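Local coordinates for protein thiamine pyrophosphokinase (Bacillus subtilis, PDB 3LM8) that transfers a pyrophosphate group from ATP to thiamine, making thiamine diphosphate and AMP in thiamine salvage, at residues 81-86 with 117-122. The protein carries 1 engineered substitution. Residues are numbered along the deposited sequence; the frame is centred on the assembly and turned at random.
Sequences DLDLAL and LYKGVK
Lys119 reaches from the last turns of helix 107-122 across to Asp83, near the start of helix 81-92. CB sets off toward the other helix, CG lies anti to the backbone N (chi1 -167°), and the extended torsions beyond it carry the amine across. CB is still 4.8 Å from Leu86 CD2, and CG is no nearer to that methyl. CD passes at 4.7 Å from Leu86 CD2, a loose approach over the end of the leucine. CE carries on past Leu86 and comes to 4.7 Å from Asp83 OD1. NZ then ends 3.7 Å from Asp83 OD1, a long salt bridge, while its stronger partner is Asp87 OD1, one turn further along helix 81-92. The two carboxylates together would probably favour the charged form of the amine, Asp87 more than the more distant Asp83.

Both helices belong to the alpha/beta catalytic domain: strand 96-100 runs between them in the chain, and helix 107-122 is the helical connection of a beta-alpha-beta crossover from it to the adjacent parallel strand 126-131. The charged pair sits at the surface. On the buried side of the same interface, Leu82 and Leu86 pack on Leu116.

Asp83 meets the lysine at about a right angle; its CB does not point at that helix, but with CG anti to the backbone N (chi1 171°) the carboxylate end comes nearer. OD1 is turned to Lys119, whereas OD2 lies 4.8 Å from Lys119 NZ and accepts a hydrogen bond from Gln79 NE2 just before the helix, which helps fix the carboxylate's rotation.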
loop_
_atom_site.group_PDB
_atom_site.type_symbol
_atom_site.label_atom_id
_atom_site.label_comp_id
_atom_site.label_asym_id
_atom_site.label_seq_id
_atom_site.Cartn_x
_atom_site.Cartn_y
_atom_site.Cartn_z
ATOM N N ASP A 81 11.134 -9.251 -4.338
ATOM C CA ASP A 81 10.576 -10.139 -3.328
ATOM C C ASP A 81 9.124 -9.735 -3.101
ATOM O O ASP A 81 8.217 -10.570 -3.109
ATOM C CB ASP A 81 11.354 -10.001 -2.021
ATOM C CG ASP A 81 12.842 -10.219 -2.203
ATOM O OD1 ASP A 81 13.220 -11.185 -2.898
ATOM O OD2 ASP A 81 13.636 -9.432 -1.642
ATOM N N LEU A 82 8.927 -8.433 -2.906
ATOM C CA LEU A 82 7.614 -7.855 -2.679
ATOM C C LEU A 82 6.727 -8.181 -3.880
ATOM O O LEU A 82 5.618 -8.699 -3.733
ATOM C CB LEU A 82 7.763 -6.336 -2.491
ATOM C CG LEU A 82 6.596 -5.422 -2.080
ATOM C CD1 LEU A 82 5.947 -4.807 -3.304
ATOM C CD2 LEU A 82 5.590 -6.213 -1.246
ATOM N N ASP A 83 7.236 -7.895 -5.072
ATOM C CA ASP A 83 6.501 -8.155 -6.296
ATOM C C ASP A 83 6.016 -9.596 -6.358
ATOM O O ASP A 83 4.914 -9.871 -6.838
ATOM C CB ASP A 83 7.384 -7.843 -7.501
ATOM C CG ASP A 83 6.766 -8.291 -8.808
ATOM O OD1 ASP A 83 5.588 -7.962 -9.071
ATOM O OD2 ASP A 83 7.470 -8.973 -9.577
ATOM N N LEU A 84 6.840 -10.513 -5.862
ATOM C CA LEU A 84 6.494 -11.930 -5.864
ATOM C C LEU A 84 5.423 -12.257 -4.835
ATOM O O LEU A 84 4.530 -13.066 -5.092
ATOM C CB LEU A 84 7.736 -12.784 -5.595
ATOM C CG LEU A 84 7.467 -14.269 -5.317
ATOM C CD1 LEU A 84 6.517 -14.847 -6.371
ATOM C CD2 LEU A 84 8.790 -15.029 -5.299
ATOM N N ALA A 85 5.532 -11.627 -3.670
ATOM C CA ALA A 85 4.585 -11.827 -2.580
ATOM C C ALA A 85 3.188 -11.367 -2.989
ATOM O O ALA A 85 2.183 -11.941 -2.562
ATOM C CB ALA A 85 5.046 -11.059 -1.353
ATOM N N LEU A 86 3.133 -10.332 -3.824
ATOM C CA LEU A 86 1.857 -9.801 -4.281
ATOM C C LEU A 86 1.088 -10.787 -5.165
ATOM O O LEU A 86 -0.134 -10.889 -5.058
ATOM C CB LEU A 86 2.069 -8.483 -5.020
ATOM C CG LEU A 86 0.783 -7.700 -5.301
ATOM C CD1 LEU A 86 0.036 -7.430 -3.991
ATOM C CD2 LEU A 86 1.140 -6.398 -6.024
ATOM N N LEU A 117 0.886 -1.182 -7.589
ATOM C CA LEU A 117 -0.535 -0.865 -7.508
ATOM C C LEU A 117 -1.244 -1.006 -8.861
ATOM O O LEU A 117 -2.460 -1.251 -8.930
ATOM C CB LEU A 117 -0.706 0.561 -7.003
ATOM C CG LEU A 117 -0.221 0.822 -5.585
ATOM C CD1 LEU A 117 -0.110 2.325 -5.349
ATOM C CD2 LEU A 117 -1.181 0.171 -4.612
ATOM N N TYR A 118 -0.469 -0.829 -9.928
ATOM C CA TYR A 118 -0.979 -0.921 -11.284
ATOM C C TYR A 118 -1.476 -2.331 -11.540
ATOM O O TYR A 118 -2.509 -2.530 -12.172
ATOM C CB TYR A 118 0.120 -0.568 -12.292
ATOM C CG TYR A 118 -0.395 -0.455 -13.707
ATOM C CD1 TYR A 118 -1.285 0.554 -14.058
ATOM C CD2 TYR A 118 -0.058 -1.401 -14.676
ATOM C CE1 TYR A 118 -1.836 0.615 -15.329
ATOM C CE2 TYR A 118 -0.609 -1.347 -15.959
ATOM C CZ TYR A 118 -1.502 -0.336 -16.272
ATOM O OH TYR A 118 -2.096 -0.287 -17.510
ATOM N N LYS A 119 -0.733 -3.306 -11.032
ATOM C CA LYS A 119 -1.067 -4.717 -11.186
ATOM C C LYS A 119 -2.371 -5.036 -10.460
ATOM O O LYS A 119 -3.024 -6.037 -10.741
ATOM C CB LYS A 119 0.071 -5.569 -10.617
ATOM C CG LYS A 119 0.022 -7.043 -10.961
ATOM C CD LYS A 119 1.296 -7.726 -10.486
ATOM C CE LYS A 119 1.489 -9.090 -11.130
ATOM N NZ LYS A 119 2.840 -9.642 -10.824
ATOM N N GLY A 120 -2.749 -4.172 -9.527
ATOM C CA GLY A 120 -3.966 -4.384 -8.769
ATOM C C GLY A 120 -5.236 -3.950 -9.468
ATOM O O GLY A 120 -6.286 -4.546 -9.242
ATOM N N VAL A 121 -5.159 -2.913 -10.299
ATOM C CA VAL A 121 -6.339 -2.443 -11.018
ATOM C C VAL A 121 -6.666 -3.445 -12.110
ATOM O O VAL A 121 -7.826 -3.612 -12.488
ATOM C CB VAL A 121 -6.119 -1.042 -11.651
ATOM C CG1 VAL A 121 -5.990 0.005 -10.555
ATOM C CG2 VAL A 121 -4.876 -1.033 -12.513
ATOM N N LYS A 122 -5.634 -4.124 -12.603
ATOM C CA LYS A 122 -5.804 -5.125 -13.647
ATOM C C LYS A 122 -6.631 -6.269 -13.094
ATOM O O LYS A 122 -7.395 -6.908 -13.816
ATOM C CB LYS A 122 -4.448 -5.672 -14.091
ATOM C CG LYS A 122 -3.461 -4.612 -14.547
ATOM C CD LYS A 122 -2.281 -5.234 -15.298
ATOM C CE LYS A 122 -1.541 -6.274 -14.459
ATOM N NZ LYS A 122 -0.434 -6.921 -15.226
#